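PDB 3N4P: terminase subunit UL89 protein, which forms part of the motor that probably translocates viral genomic DNA into empty capsids, and is represented here by its nuclease domain. Local coordinates for residues Y56-K61 and P129-E133; Y64-D68 and T80-A84; H119-V124 and L210-T214. All coordinates share one frame; numbering follows the deposited sequence.

Contact 1. Residues Y56-K61 and P129-E133; sequences YDYFGK and PYLDE
Tyr130 holds CG between its backbone N and carbonyl carbon (chi1 51°), while Tyr56 and Phe59 both keep CG beside the backbone N; together these torsions gather the three rings into one aromatic cluster. It joins two loops at one end of the central mixed sheet of the nuclease domain: 56-61 leads into strand 62-67, and the loop 129-133 links helix 109-127 to strand 133-138, the parallel neighbour of 62-67. Tyr130 CD1 sits over the centre of one face of the Tyr56 ring, 3.5 Å from Tyr56 CD2, with the planes of the two rings inclined at 36°. Further along the Tyr130 ring, Tyr130 CE2 meets Phe59 CB at 3.5 Å, and the planes of Phe59 and Tyr130 are inclined at 43°. The type I turn from Tyr56 to Phe59, closed by Phe59 N to Tyr56 O, brings Tyr56 and Phe59 together against Tyr130. Gly60 O lies at the Tyr130 ring edge, in its plane, 3.8 Å from Tyr130 CD2. The Tyr130 hydroxyl is hydrogen-bonded to Tyr95 OH, tying the cluster to strand 91-100. Leu131 turns its CD2 to Gly60 O, and its side chain also packs on helix 109-127. Beyond the rings the backbones lock together: Asp132 N donates to Lys61 O at 2.8 Å, and Glu133 N adds a weak bond to that same oxygen at 3.4 Å.

Contact 2. Residues Y64-D68 and T80-A84; sequences YVYLD and TGVAA
Backbone hydrogen bonds carry the pairing of Tyr66 with Ala83. Tyr66 N donates to Ala83 O at 3.1 Å and Ala83 N returns a bond to Tyr66 O at 3.2 Å. Toward the end of the ladder Asp68 N reaches Gly81 O by a weak bond of 3.4 Å. CA-H...O contacts fill the gaps between these bonds, among them Val65 CA to Ala83 O at 3.1 Å and Leu67 CA to Gly81 O at 3.2 Å. This is a two-stranded antiparallel step in the central sheet of the RNase H-like nuclease fold, the segments of strands 62-67 and 80-88 running at 176°; strand 133-138 lies parallel along the other edge of 62-67. Apolar contacts across the pair are sparse. On the face shared by Val65, Leu67, Val82 and Ala84, which helix 109-127 covers, Leu67 CB meets Val82 CG2 at 4.1 Å. Val82 CG1 lies anti to the backbone N (chi1 -162°), which leaves CG2 as the branch facing Leu67 CB. Tyr66 and Ala83 point to the opposite face, against helix 256-267. Asp68, where this chain segment reaches the metal site, binds magnesium together with Glu139 and is a predicted nuclease residue; the two carboxylates lie close together there. Thr80 CG2 rests 3.7 Å from Asp68 O, while Thr80 OG1 is hydrogen-bonded to Ala70 N.

Contact 3. Residues H119-V124 and L210-T214; sequences HMIISV and LVSYT
His119 and Tyr213 lie face on face in an offset stack, their planes only 4° apart and their centroids separated by 4.0 Å. Tyr213 CE1 sits over the centre of the imidazole, and His119 NE2 in turn lies over the phenol ring, 3.6 Å from Tyr213 CE1. The stack depends on how the imidazole leaves the helix: His119 CG is anti to the backbone N (chi1 -169°), which carries the imidazole out from the helix and over the face of the phenol. Ser123, one helical turn further on, approaches the same phenol from its edge. Its OG lies in the ring plane and is hydrogen-bonded to Tyr213 OH; the modelled separation is too short to be taken literally, and either hydroxyl could be the donor. Face and edge are thus engaged by residues four apart on one side of the helix. These residues belong to helix 109-127, which packs against the central mixed sheet of the nuclease domain, and the opposing segment is the end of strand 204-211 with the loop that follows. Strand 204-211 runs parallel to strand 91-100, whose Glu98 accepts a hydrogen bond from Tyr213 N, tying the backbone that carries the ring to that strand. Deeper in, Val211 directs its two methyl branches at the helix. Val211 CG1 lies 3.9 Å from Ser123 CB and 4.0 Å from Met120 CG, whereas Val211 CG2 meets Val124 CG2 at 3.8 Å. Of the Met120 side chain, CG meets Val211; beyond it the chain bends at chi3 (80°) and CE packs on Val82 and Ala84 of strand 80-88. Val124 also touches Tyr95 of strand 91-100, next to the place where Val211 makes backbone hydrogen bonds with Tyr95 and Leu97.

In the fold
Along the chain, 56-61 of contact 1 comes first, followed by both strands of contact 2, then helical segment 119-124, segment 129-133 and finally 210-214, so contacts 1 and 3 interlock in sequence. The centre of contact 2 lies about 3 Å from the centre of the chain. The centres of contacts 1 and 2 are about 19 Å apart, those of contacts 1 and 3 about 17 Å, and those of contacts 2 and 3 about 11 Å. Helix 109-127 connects them: Met120 CE meets Ala84 CB at 3.5 Å, and Val124 CG1 meets Leu131 CD1 at 3.8 Å. Contact 2 holds the magnesium-binding Asp68, while contact 1 precedes the start of strand 62-67, away from the predicted nuclease site.

Contact 1. Residues Y56-K61 and P129-E133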
ATOM      1  N   TYR B  56      11.726 -12.734   3.499  1.00 73.96           N
ATOM      2  CA  TYR B  56      12.245 -11.599   4.251  1.00 71.92           C
ATOM      3  C   TYR B  56      13.623 -11.135   3.821  1.00 73.74           C
ATOM      4  O   TYR B  56      14.196 -10.233   4.435  1.00 72.41           O
ATOM      5  CB  TYR B  56      12.310 -11.966   5.735  1.00 70.28           C
ATOM      6  CG  TYR B  56      10.954 -12.362   6.309  1.00 71.28           C
ATOM      7  CD1 TYR B  56      10.833 -13.436   7.195  1.00 70.24           C
ATOM      8  CD2 TYR B  56       9.783 -11.666   5.941  1.00 67.25           C
ATOM      9  CE1 TYR B  56       9.597 -13.807   7.683  1.00 69.75           C
ATOM     10  CE2 TYR B  56       8.549 -12.035   6.428  1.00 67.65           C
ATOM     11  CZ  TYR B  56       8.467 -13.109   7.302  1.00 68.27           C
ATOM     12  OH  TYR B  56       7.248 -13.485   7.794  1.00 67.66           O
ATOM     13  N   ASP B  57      14.160 -11.744   2.772  1.00 77.66           N
ATOM     14  CA  ASP B  57      15.546 -11.498   2.384  1.00 81.01           C
ATOM     15  C   ASP B  57      15.841 -10.009   2.327  1.00 78.01           C
ATOM     16  O   ASP B  57      16.880  -9.588   2.805  1.00 78.74           O
ATOM     17  CB  ASP B  57      15.862 -12.171   1.039  1.00 86.82           C
ATOM     18  CG  ASP B  57      15.081 -13.479   0.848  1.00 91.81           C
ATOM     19  OD1 ASP B  57      13.816 -13.375   0.678  1.00 93.23           O
ATOM     20  OD2 ASP B  57      15.725 -14.568   0.885  1.00 93.22           O
ATOM     21  N   TYR B  58      14.895  -9.223   1.813  1.00 73.83           N
ATOM     22  CA  TYR B  58      15.065  -7.784   1.593  1.00 71.19           C
ATOM     23  C   TYR B  58      14.658  -6.835   2.720  1.00 66.66           C
ATOM     24  O   TYR B  58      14.795  -5.627   2.566  1.00 64.94           O
ATOM     25  CB  TYR B  58      14.393  -7.377   0.253  1.00 72.36           C
ATOM     26  CG  TYR B  58      15.118  -8.039  -0.899  1.00 77.18           C
ATOM     27  CD1 TYR B  58      16.188  -7.395  -1.515  1.00 83.48           C
ATOM     28  CD2 TYR B  58      14.825  -9.358  -1.278  1.00 81.29           C
ATOM     29  CE1 TYR B  58      16.911  -8.016  -2.544  1.00 92.28           C
ATOM     30  CE2 TYR B  58      15.562 -10.006  -2.301  1.00 89.56           C
ATOM     31  CZ  TYR B  58      16.590  -9.311  -2.927  1.00 93.68           C
ATOM     32  OH  TYR B  58      17.327  -9.890  -3.932  1.00103.32           O
ATOM     33  N   PHE B  59      14.184  -7.350   3.854  1.00 64.18           N
ATOM     34  CA  PHE B  59      13.882  -6.457   4.987  1.00 61.38           C
ATOM     35  C   PHE B  59      15.069  -6.195   5.872  1.00 62.54           C
ATOM     36  O   PHE B  59      15.867  -7.097   6.170  1.00 64.69           O
ATOM     37  CB  PHE B  59      12.732  -7.002   5.846  1.00 59.69           C
ATOM     38  CG  PHE B  59      11.408  -6.948   5.158  1.00 57.76           C
ATOM     39  CD1 PHE B  59      11.045  -7.940   4.238  1.00 57.26           C
ATOM     40  CD2 PHE B  59      10.538  -5.910   5.399  1.00 55.07           C
ATOM     41  CE1 PHE B  59       9.817  -7.896   3.570  1.00 58.17           C
ATOM     42  CE2 PHE B  59       9.308  -5.857   4.742  1.00 57.36           C
ATOM     43  CZ  PHE B  59       8.964  -6.851   3.787  1.00 57.85           C
ATOM     44  N   GLY B  60      15.189  -4.974   6.358  1.00 61.04           N
ATOM     45  CA  GLY B  60      16.183  -4.780   7.408  1.00 61.31           C
ATOM     46  C   GLY B  60      15.772  -5.581   8.657  1.00 61.21           C
ATOM     47  O   GLY B  60      14.590  -5.744   8.915  1.00 58.37           O
ATOM     48  N   LYS B  61      16.750  -6.109   9.418  1.00 61.32           N
ATOM     49  CA  LYS B  61      16.418  -6.884  10.605  1.00 62.11           C
ATOM     50  C   LYS B  61      16.448  -6.061  11.889  1.00 59.12           C
ATOM     51  O   LYS B  61      16.193  -6.573  12.992  1.00 59.93           O
ATOM     52  CB  LYS B  61      17.294  -8.139  10.686  1.00 64.99           C
ATOM     53  CG  LYS B  61      17.229  -8.859   9.350  1.00 70.73           C
ATOM     54  CD  LYS B  61      17.803 -10.244   9.439  1.00 80.97           C
ATOM     55  CE  LYS B  61      17.182 -11.069   8.323  1.00 86.35           C
ATOM     56  NZ  LYS B  61      18.154 -12.116   7.845  1.00 91.77           N
ATOM     57  N   PRO B 129       8.686 -11.291  12.620  1.00 55.48           N
ATOM     58  CA  PRO B 129       9.632 -12.098  13.381  1.00 56.79           C
ATOM     59  C   PRO B 129      11.052 -11.963  12.844  1.00 57.98           C
ATOM     60  O   PRO B 129      12.036 -12.336  13.535  1.00 59.06           O
ATOM     61  CB  PRO B 129       9.116 -13.523  13.203  1.00 59.40           C
ATOM     62  CG  PRO B 129       8.173 -13.489  11.994  1.00 58.32           C
ATOM     63  CD  PRO B 129       7.858 -12.070  11.667  1.00 56.47           C
ATOM     64  N   TYR B 130      11.159 -11.458  11.616  1.00 57.63           N
ATOM     65  CA  TYR B 130      12.462 -11.346  10.995  1.00 59.27           C
ATOM     66  C   TYR B 130      13.276 -10.297  11.746  1.00 59.19           C
ATOM     67  O   TYR B 130      14.470 -10.235  11.559  1.00 59.19           O
ATOM     68  CB  TYR B 130      12.348 -10.995   9.489  1.00 60.42           C
ATOM     69  CG  TYR B 130      11.467  -9.818   9.182  1.00 56.97           C
ATOM     70  CD1 TYR B 130      10.088  -9.981   8.994  1.00 54.46           C
ATOM     71  CD2 TYR B 130      11.988  -8.538   9.100  1.00 53.13           C
ATOM     72  CE1 TYR B 130       9.278  -8.918   8.717  1.00 50.95           C
ATOM     73  CE2 TYR B 130      11.140  -7.449   8.881  1.00 49.23           C
ATOM     74  CZ  TYR B 130       9.808  -7.655   8.644  1.00 46.82           C
ATOM     75  OH  TYR B 130       8.972  -6.589   8.386  1.00 46.94           O
ATOM     76  N   LEU B 131      12.620  -9.464  12.580  1.00 56.53           N
ATOM     77  CA  LEU B 131      13.329  -8.398  13.248  1.00 56.27           C
ATOM     78  C   LEU B 131      14.108  -9.048  14.402  1.00 58.99           C
ATOM     79  O   LEU B 131      13.498  -9.698  15.248  1.00 55.72           O
ATOM     80  CB  LEU B 131      12.339  -7.410  13.806  1.00 53.72           C
ATOM     81  CG  LEU B 131      11.572  -6.562  12.811  1.00 54.13           C
ATOM     82  CD1 LEU B 131      10.665  -5.559  13.552  1.00 49.27           C
ATOM     83  CD2 LEU B 131      12.441  -5.831  11.785  1.00 53.08           C
ATOM     84  N   ASP B 132      15.443  -8.917  14.396  1.00 62.11           N
ATOM     85  CA  ASP B 132      16.285  -9.588  15.396  1.00 65.77           C
ATOM     86  C   ASP B 132      17.113  -8.693  16.321  1.00 65.38           C
ATOM     87  O   ASP B 132      17.820  -9.222  17.198  1.00 67.74           O
ATOM     88  CB  ASP B 132      17.153 -10.727  14.767  1.00 69.87           C
ATOM     89  CG  ASP B 132      18.388 -10.223  13.927  1.00 75.91           C
ATOM     90  OD1 ASP B 132      18.529  -9.011  13.556  1.00 73.05           O
ATOM     91  OD2 ASP B 132      19.243 -11.112  13.618  1.00 83.06           O
ATOM     92  N   GLU B 133      16.979  -7.370  16.162  1.00 62.68           N
ATOM     93  CA  GLU B 133      17.667  -6.344  16.971  1.00 62.12           C
ATOM     94  C   GLU B 133      16.836  -5.066  17.136  1.00 59.02           C
ATOM     95  O   GLU B 133      16.095  -4.702  16.239  1.00 58.36           O
ATOM     96  CB  GLU B 133      18.971  -5.991  16.273  1.00 64.51           C
ATOM     97  CG  GLU B 133      19.971  -5.045  16.970  1.00 67.17           C
ATOM     98  CD  GLU B 133      21.244  -4.871  16.101  1.00 75.44           C
ATOM     99  OE1 GLU B 133      21.190  -4.168  15.027  1.00 77.81           O
ATOM    100  OE2 GLU B 133      22.301  -5.458  16.460  1.00 78.90           O
TER

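Contact 2. Residues Y64-D68 and T80-A84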
ATOM      1  N   TYR B  64      14.514   0.472  14.362  1.00 51.02           N
ATOM      2  CA  TYR B  64      14.997   1.733  14.929  1.00 51.73           C
ATOM      3  C   TYR B  64      13.814   2.436  15.599  1.00 51.63           C
ATOM      4  O   TYR B  64      12.758   2.625  14.957  1.00 51.12           O
ATOM      5  CB  TYR B  64      15.582   2.633  13.793  1.00 52.01           C
ATOM      6  CG  TYR B  64      16.828   2.008  13.224  1.00 53.46           C
ATOM      7  CD1 TYR B  64      16.741   1.036  12.229  1.00 53.79           C
ATOM      8  CD2 TYR B  64      18.093   2.279  13.787  1.00 52.67           C
ATOM      9  CE1 TYR B  64      17.936   0.393  11.709  1.00 61.41           C
ATOM     10  CE2 TYR B  64      19.319   1.647  13.290  1.00 55.73           C
ATOM     11  CZ  TYR B  64      19.209   0.688  12.262  1.00 61.77           C
ATOM     12  OH  TYR B  64      20.337   0.017  11.794  1.00 66.53           O
ATOM     13  N   VAL B  65      13.948   2.843  16.852  1.00 52.82           N
ATOM     14  CA  VAL B  65      12.889   3.673  17.419  1.00 51.50           C
ATOM     15  C   VAL B  65      13.383   4.997  18.052  1.00 52.60           C
ATOM     16  O   VAL B  65      14.460   5.064  18.590  1.00 55.55           O
ATOM     17  CB  VAL B  65      11.949   2.890  18.501  1.00 50.93           C
ATOM     18  CG1 VAL B  65      12.113   1.355  18.571  1.00 46.79           C
ATOM     19  CG2 VAL B  65      11.942   3.569  19.788  1.00 49.30           C
ATOM     20  N   TYR B  66      12.528   6.005  18.115  1.00 50.39           N
ATOM     21  CA  TYR B  66      12.912   7.242  18.755  1.00 50.79           C
ATOM     22  C   TYR B  66      11.752   7.726  19.554  1.00 50.46           C
ATOM     23  O   TYR B  66      10.630   7.695  19.062  1.00 47.48           O
ATOM     24  CB  TYR B  66      13.089   8.282  17.647  1.00 50.41           C
ATOM     25  CG  TYR B  66      13.397   9.661  18.102  1.00 52.06           C
ATOM     26  CD1 TYR B  66      14.722  10.054  18.338  1.00 54.67           C
ATOM     27  CD2 TYR B  66      12.390  10.621  18.220  1.00 50.47           C
ATOM     28  CE1 TYR B  66      15.040  11.386  18.711  1.00 58.31           C
ATOM     29  CE2 TYR B  66      12.690  11.940  18.613  1.00 53.43           C
ATOM     30  CZ  TYR B  66      14.011  12.308  18.847  1.00 57.33           C
ATOM     31  OH  TYR B  66      14.314  13.597  19.211  1.00 60.23           O
ATOM     32  N   LEU B  67      12.030   8.307  20.714  1.00 51.89           N
ATOM     33  CA  LEU B  67      10.992   9.013  21.422  1.00 53.11           C
ATOM     34  C   LEU B  67      11.549  10.224  22.115  1.00 55.89           C
ATOM     35  O   LEU B  67      12.724  10.282  22.454  1.00 56.80           O
ATOM     36  CB  LEU B  67      10.283   8.106  22.455  1.00 52.14           C
ATOM     37  CG  LEU B  67      11.142   7.574  23.597  1.00 54.35           C
ATOM     38  CD1 LEU B  67      10.339   7.313  24.950  1.00 50.32           C
ATOM     39  CD2 LEU B  67      11.772   6.283  23.129  1.00 55.21           C
ATOM     40  N   ASP B  68      10.670  11.184  22.344  1.00 58.63           N
ATOM     41  CA  ASP B  68      11.017  12.426  23.034  1.00 63.15           C
ATOM     42  C   ASP B  68      10.130  12.598  24.231  1.00 64.31           C
ATOM     43  O   ASP B  68       9.072  13.226  24.126  1.00 63.28           O
ATOM     44  CB  ASP B  68      10.827  13.634  22.089  1.00 64.12           C
ATOM     45  CG  ASP B  68      11.066  14.985  22.795  1.00 69.97           C
ATOM     46  OD1 ASP B  68      11.429  15.028  24.001  1.00 73.28           O
ATOM     47  OD2 ASP B  68      10.898  16.022  22.130  1.00 76.93           O
ATOM     48  N   THR B  80       3.892  12.850  23.917  1.00 66.40           N
ATOM     49  CA  THR B  80       5.203  12.248  23.666  1.00 62.54           C
ATOM     50  C   THR B  80       5.135  11.440  22.365  1.00 56.42           C
ATOM     51  O   THR B  80       4.387  10.516  22.303  1.00 54.29           O
ATOM     52  CB  THR B  80       5.519  11.266  24.876  1.00 63.65           C
ATOM     53  OG1 THR B  80       5.686  12.007  26.119  1.00 67.06           O
ATOM     54  CG2 THR B  80       6.751  10.364  24.601  1.00 62.77           C
ATOM     55  N   GLY B  81       5.930  11.772  21.352  1.00 55.45           N
ATOM     56  CA  GLY B  81       5.991  11.047  20.060  1.00 50.52           C
ATOM     57  C   GLY B  81       6.926   9.844  20.127  1.00 49.92           C
ATOM     58  O   GLY B  81       7.984   9.956  20.673  1.00 52.36           O
ATOM     59  N   VAL B  82       6.476   8.683  19.655  1.00 47.29           N
ATOM     60  CA  VAL B  82       7.244   7.439  19.494  1.00 45.37           C
ATOM     61  C   VAL B  82       7.041   6.952  18.021  1.00 44.33           C
ATOM     62  O   VAL B  82       5.934   6.993  17.501  1.00 42.70           O
ATOM     63  CB  VAL B  82       6.759   6.305  20.439  1.00 45.36           C
ATOM     64  CG1 VAL B  82       7.813   5.200  20.594  1.00 42.26           C
ATOM     65  CG2 VAL B  82       6.385   6.857  21.811  1.00 44.63           C
ATOM     66  N   ALA B  83       8.125   6.531  17.377  1.00 43.79           N
ATOM     67  CA  ALA B  83       8.084   5.941  16.062  1.00 43.68           C
ATOM     68  C   ALA B  83       9.058   4.787  15.981  1.00 44.68           C
ATOM     69  O   ALA B  83      10.165   4.798  16.556  1.00 45.38           O
ATOM     70  CB  ALA B  83       8.431   6.986  14.974  1.00 42.98           C
ATOM     71  N   ALA B  84       8.647   3.810  15.181  1.00 44.18           N
ATOM     72  CA  ALA B  84       9.383   2.583  14.992  1.00 43.88           C
ATOM     73  C   ALA B  84       9.398   2.286  13.503  1.00 43.34           C
ATOM     74  O   ALA B  84       8.320   2.057  12.912  1.00 42.29           O
ATOM     75  CB  ALA B  84       8.699   1.445  15.772  1.00 42.34           C
TER

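Contact 3. Residues H119-V124 and L210-T214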
ATOM      1  N   HIS B 119       5.227  -1.423  25.003  1.00 44.30           N
ATOM      2  CA  HIS B 119       4.083  -2.137  24.477  1.00 44.41           C
ATOM      3  C   HIS B 119       4.029  -2.036  22.936  1.00 43.12           C
ATOM      4  O   HIS B 119       3.786  -3.034  22.218  1.00 42.29           O
ATOM      5  CB  HIS B 119       2.854  -1.500  25.101  1.00 47.40           C
ATOM      6  CG  HIS B 119       1.596  -2.251  24.884  1.00 53.32           C
ATOM      7  ND1 HIS B 119       1.572  -3.593  24.551  1.00 61.72           N
ATOM      8  CD2 HIS B 119       0.304  -1.853  24.945  1.00 59.08           C
ATOM      9  CE1 HIS B 119       0.313  -3.990  24.432  1.00 62.57           C
ATOM     10  NE2 HIS B 119      -0.475  -2.955  24.667  1.00 61.73           N
ATOM     11  N   MET B 120       4.306  -0.870  22.380  1.00 41.37           N
ATOM     12  CA  MET B 120       4.302  -0.800  20.914  1.00 40.55           C
ATOM     13  C   MET B 120       5.402  -1.704  20.308  1.00 41.98           C
ATOM     14  O   MET B 120       5.148  -2.417  19.331  1.00 43.21           O
ATOM     15  CB  MET B 120       4.536   0.612  20.443  1.00 39.99           C
ATOM     16  CG  MET B 120       4.907   0.693  18.882  1.00 42.51           C
ATOM     17  SD  MET B 120       5.765   2.215  18.497  1.00 49.11           S
ATOM     18  CE  MET B 120       7.450   1.926  19.003  1.00 47.29           C
ATOM     19  N   ILE B 121       6.621  -1.613  20.834  1.00 42.85           N
ATOM     20  CA  ILE B 121       7.777  -2.421  20.396  1.00 43.35           C
ATOM     21  C   ILE B 121       7.553  -3.952  20.434  1.00 43.92           C
ATOM     22  O   ILE B 121       7.891  -4.629  19.457  1.00 44.20           O
ATOM     23  CB  ILE B 121       9.031  -2.072  21.257  1.00 46.03           C
ATOM     24  CG1 ILE B 121       9.571  -0.685  20.841  1.00 41.61           C
ATOM     25  CG2 ILE B 121      10.151  -3.176  21.160  1.00 43.29           C
ATOM     26  CD1 ILE B 121      10.340  -0.050  22.134  1.00 44.49           C
ATOM     27  N   ILE B 122       7.001  -4.455  21.529  1.00 42.24           N
ATOM     28  CA  ILE B 122       6.649  -5.855  21.684  1.00 43.53           C
ATOM     29  C   ILE B 122       5.617  -6.281  20.635  1.00 44.38           C
ATOM     30  O   ILE B 122       5.780  -7.339  20.021  1.00 45.03           O
ATOM     31  CB  ILE B 122       6.193  -6.131  23.129  1.00 45.13           C
ATOM     32  CG1 ILE B 122       7.346  -5.864  24.121  1.00 42.98           C
ATOM     33  CG2 ILE B 122       5.577  -7.598  23.372  1.00 47.17           C
ATOM     34  CD1 ILE B 122       6.698  -5.459  25.562  1.00 52.74           C
ATOM     35  N   SER B 123       4.576  -5.475  20.372  1.00 43.82           N
ATOM     36  CA  SER B 123       3.634  -5.878  19.329  1.00 44.71           C
ATOM     37  C   SER B 123       4.313  -5.911  17.961  1.00 43.43           C
ATOM     38  O   SER B 123       4.011  -6.780  17.164  1.00 44.39           O
ATOM     39  CB  SER B 123       2.436  -4.944  19.252  1.00 44.31           C
ATOM     40  OG  SER B 123       1.777  -4.983  20.519  1.00 52.54           O
ATOM     41  N   VAL B 124       5.166  -4.931  17.682  1.00 41.63           N
ATOM     42  CA  VAL B 124       5.848  -4.871  16.427  1.00 42.44           C
ATOM     43  C   VAL B 124       6.743  -6.091  16.260  1.00 45.52           C
ATOM     44  O   VAL B 124       6.744  -6.677  15.168  1.00 46.36           O
ATOM     45  CB  VAL B 124       6.695  -3.641  16.286  1.00 42.82           C
ATOM     46  CG1 VAL B 124       7.658  -3.752  15.000  1.00 40.20           C
ATOM     47  CG2 VAL B 124       5.834  -2.397  16.148  1.00 38.42           C
ATOM     48  N   LEU B 210       0.713  -1.545  10.828  1.00 41.80           N
ATOM     49  CA  LEU B 210       1.180  -0.476  11.699  1.00 41.41           C
ATOM     50  C   LEU B 210       0.542  -0.503  13.155  1.00 40.85           C
ATOM     51  O   LEU B 210      -0.662  -0.453  13.332  1.00 40.57           O
ATOM     52  CB  LEU B 210       0.854   0.829  10.988  1.00 41.51           C
ATOM     53  CG  LEU B 210       1.048   2.260  11.522  1.00 45.85           C
ATOM     54  CD1 LEU B 210       1.135   2.385  13.005  1.00 44.80           C
ATOM     55  CD2 LEU B 210       2.195   2.919  10.886  1.00 44.57           C
ATOM     56  N   VAL B 211       1.378  -0.573  14.177  1.00 39.49           N
ATOM     57  CA  VAL B 211       0.880  -0.722  15.580  1.00 39.80           C
ATOM     58  C   VAL B 211       0.719   0.644  16.167  1.00 39.54           C
ATOM     59  O   VAL B 211       1.600   1.454  16.024  1.00 39.64           O
ATOM     60  CB  VAL B 211       1.940  -1.474  16.423  1.00 39.15           C
ATOM     61  CG1 VAL B 211       1.591  -1.421  17.943  1.00 42.30           C
ATOM     62  CG2 VAL B 211       2.049  -2.871  15.917  1.00 37.44           C
ATOM     63  N   SER B 212      -0.425   0.924  16.771  1.00 40.58           N
ATOM     64  CA  SER B 212      -0.561   2.165  17.507  1.00 41.18           C
ATOM     65  C   SER B 212      -1.645   2.134  18.548  1.00 41.34           C
ATOM     66  O   SER B 212      -2.785   2.379  18.210  1.00 42.78           O
ATOM     67  CB  SER B 212      -0.937   3.293  16.580  1.00 39.95           C
ATOM     68  OG  SER B 212      -1.081   4.453  17.396  1.00 44.16           O
ATOM     69  N   TYR B 213      -1.304   1.906  19.812  1.00 43.33           N
ATOM     70  CA  TYR B 213      -2.326   1.732  20.828  1.00 42.80           C
ATOM     71  C   TYR B 213      -2.923   3.068  21.270  1.00 43.25           C
ATOM     72  O   TYR B 213      -4.033   3.099  21.804  1.00 42.80           O
ATOM     73  CB  TYR B 213      -1.771   0.984  22.045  1.00 44.50           C
ATOM     74  CG  TYR B 213      -1.460  -0.457  21.690  1.00 45.45           C
ATOM     75  CD1 TYR B 213      -0.132  -0.882  21.533  1.00 41.95           C
ATOM     76  CD2 TYR B 213      -2.503  -1.404  21.549  1.00 50.22           C
ATOM     77  CE1 TYR B 213       0.170  -2.192  21.243  1.00 45.22           C
ATOM     78  CE2 TYR B 213      -2.228  -2.743  21.231  1.00 52.69           C
ATOM     79  CZ  TYR B 213      -0.864  -3.134  21.071  1.00 51.13           C
ATOM     80  OH  TYR B 213      -0.533  -4.455  20.795  1.00 48.18           O
ATOM     81  N   THR B 214      -2.206   4.181  21.072  1.00 39.86           N
ATOM     82  CA  THR B 214      -2.713   5.454  21.590  1.00 40.69           C
ATOM     83  C   THR B 214      -3.413   6.234  20.488  1.00 41.40           C
ATOM     84  O   THR B 214      -4.089   7.228  20.789  1.00 39.87           O
ATOM     85  CB  THR B 214      -1.589   6.390  22.132  1.00 41.78           C
ATOM     86  OG1 THR B 214      -0.698   6.713  21.070  1.00 39.90           O
ATOM     87  CG2 THR B 214      -0.833   5.716  23.278  1.00 45.57           C
TER